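PDB 1TW9: glutathione S-transferase 2 from Heligmosomoides polygyrus, which probably catalyses the conjugation of glutathione to halide-bearing electrophiles, releasing the halide and a proton, as a glutathione transferase related to the sigma class. Local coordinates for residues F135-L140 against P179-H184. Numbering follows the deposited sequence.
Sequences FITKFL and PEVKAH. Unlike the reference sequence in segment 135-140: Leu140 (reference Pro).
Within the all-helical C-terminal domain of this glutathione transferase, helix 119-142 packs against the first turns of helix 179-189 through Ile136, Thr137 and Leu140 on one side and Glu180, Val181 and His184 on the other. The axes of segments 135-140 and 179-184 approach to 9.3 Å, at 72° to each other. Leu140 and Val181 together form the centre. Val181 CG2 reaches Thr137 OG1 at 3.5 Å and also meets the CG2 methyl of Ile136, the side chains of Ile136 and Val181 crossing at about a right angle. Leu140 spans one turn of the opposing helix. Its CD1 packs against Val181 and rests by the carbonyl O of Glu180 at 3.8 Å, while CD2 comes obliquely to the imidazole of His184, 3.8 Å from CD2 of that ring. With CG anti to the backbone N (chi1 171°), His184 brings its imidazole against Leu140 CD2; NE2, the ring atom next to the touched CD2, is hydrogen-bonded to Asp157 OD1, which should restrain the ring's rotation. At the more polar border one water joins the helices: it donates to Thr137 OG1 and to Glu180 OE1, each at 2.8 Å, and accepts from Val181 N at 3.1 Å, so a backbone N-H in the first turn of helix 179-189 is satisfied by solvent. Thr137 OG1 is also hydrogen-bonded to Leu133 O one turn back. Glu180, bent at chi2 (80°), crosses Thr137 at about a right angle, its OE1 3.7 Å from Thr137 CG2, while OE2 forms a salt bridge with Lys141 of helix 119-142. Leu148 covers Ile136 and Leu140 from the following loop. The apolar centre and water-bridged border thus join helices 119-142 and 179-189 in the helical C-terminal domain of the GST fold.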
# COMPACT_ATOMS: atom_id res chain seq x y z
N PHE A 135 12.52 -3.81 -13.33
CA PHE A 135 11.40 -2.83 -13.33
C PHE A 135 11.86 -1.45 -12.84
O PHE A 135 11.56 -0.42 -13.48
CB PHE A 135 10.23 -3.29 -12.45
CG PHE A 135 9.56 -4.56 -12.92
CD1 PHE A 135 9.16 -5.53 -12.01
CD2 PHE A 135 9.32 -4.80 -14.26
CE1 PHE A 135 8.53 -6.69 -12.42
CE2 PHE A 135 8.69 -5.93 -14.67
CZ PHE A 135 8.31 -6.90 -13.74
N ILE A 136 12.59 -1.44 -11.75
CA ILE A 136 13.16 -0.20 -11.17
C ILE A 136 14.04 0.53 -12.16
O ILE A 136 13.94 1.75 -12.33
CB ILE A 136 13.98 -0.49 -9.84
CG1 ILE A 136 13.10 -0.97 -8.72
CG2 ILE A 136 14.77 0.81 -9.36
CD1 ILE A 136 11.89 -0.16 -8.50
N THR A 137 14.92 -0.20 -12.85
CA THR A 137 15.82 0.36 -13.86
C THR A 137 15.09 1.06 -15.01
O THR A 137 15.48 2.16 -15.46
CB THR A 137 16.71 -0.75 -14.38
OG1 THR A 137 17.54 -1.21 -13.30
CG2 THR A 137 17.69 -0.17 -15.40
N LYS A 138 13.98 0.46 -15.44
CA LYS A 138 13.13 1.04 -16.45
C LYS A 138 12.58 2.40 -16.00
O LYS A 138 12.62 3.32 -16.77
CB LYS A 138 12.04 0.03 -16.79
CG LYS A 138 10.95 0.48 -17.56
CD LYS A 138 10.02 -0.73 -17.87
CE LYS A 138 8.99 -1.06 -16.72
NZ LYS A 138 8.15 -2.20 -17.27
N PHE A 139 12.15 2.52 -14.75
CA PHE A 139 11.72 3.79 -14.21
C PHE A 139 12.89 4.82 -14.14
O PHE A 139 12.74 5.98 -14.55
CB PHE A 139 11.05 3.58 -12.85
CG PHE A 139 9.61 3.19 -12.97
CD1 PHE A 139 9.23 1.91 -13.26
CD2 PHE A 139 8.59 4.14 -12.76
CE1 PHE A 139 7.90 1.53 -13.33
CE2 PHE A 139 7.25 3.77 -12.88
CZ PHE A 139 6.89 2.48 -13.17
N LEU A 140 14.04 4.39 -13.62
CA LEU A 140 15.21 5.27 -13.58
C LEU A 140 15.60 5.74 -14.95
O LEU A 140 15.89 6.94 -15.20
CB LEU A 140 16.39 4.56 -12.95
CG LEU A 140 16.10 4.20 -11.51
CD1 LEU A 140 17.10 3.22 -10.86
CD2 LEU A 140 16.06 5.46 -10.64
N PRO A 179 23.72 -0.94 -12.68
CA PRO A 179 24.51 0.24 -12.29
C PRO A 179 23.64 1.43 -11.96
O PRO A 179 23.98 2.20 -11.02
CB PRO A 179 25.35 0.56 -13.52
CG PRO A 179 24.74 -0.25 -14.68
CD PRO A 179 23.98 -1.37 -14.08
N GLU A 180 22.54 1.57 -12.68
CA GLU A 180 21.63 2.73 -12.40
C GLU A 180 21.02 2.63 -10.99
O GLU A 180 20.87 3.62 -10.29
CB GLU A 180 20.52 2.84 -13.45
CG GLU A 180 20.95 3.17 -14.85
CD GLU A 180 21.49 1.97 -15.65
OE1 GLU A 180 21.29 0.76 -15.24
OE2 GLU A 180 22.12 2.24 -16.72
N VAL A 181 20.70 1.41 -10.57
CA VAL A 181 20.15 1.20 -9.25
C VAL A 181 21.21 1.49 -8.22
O VAL A 181 20.92 2.09 -7.21
CB VAL A 181 19.62 -0.23 -9.08
CG1 VAL A 181 19.27 -0.52 -7.61
CG2 VAL A 181 18.43 -0.50 -9.95
N LYS A 182 22.45 1.05 -8.46
CA LYS A 182 23.53 1.40 -7.52
C LYS A 182 23.71 2.92 -7.40
O LYS A 182 23.92 3.41 -6.30
CB LYS A 182 24.91 0.81 -7.94
CG LYS A 182 25.89 1.01 -6.76
CD LYS A 182 27.19 0.43 -6.85
CE LYS A 182 27.98 0.79 -5.53
NZ LYS A 182 29.27 -0.01 -5.50
N ALA A 183 23.70 3.62 -8.53
CA ALA A 183 23.92 5.06 -8.63
C ALA A 183 22.82 5.75 -7.82
O ALA A 183 23.03 6.71 -7.08
CB ALA A 183 23.81 5.48 -10.10
N HIS A 184 21.63 5.22 -7.96
CA HIS A 184 20.45 5.75 -7.23
C HIS A 184 20.61 5.54 -5.74
O HIS A 184 20.43 6.47 -4.96
CB HIS A 184 19.15 5.13 -7.75
CG HIS A 184 17.94 5.44 -6.94
ND1 HIS A 184 17.54 4.69 -5.87
CD2 HIS A 184 17.02 6.44 -7.07
CE1 HIS A 184 16.42 5.21 -5.36
NE2 HIS A 184 16.08 6.26 -6.10
O HOH W 1 20.22 -0.50 -12.95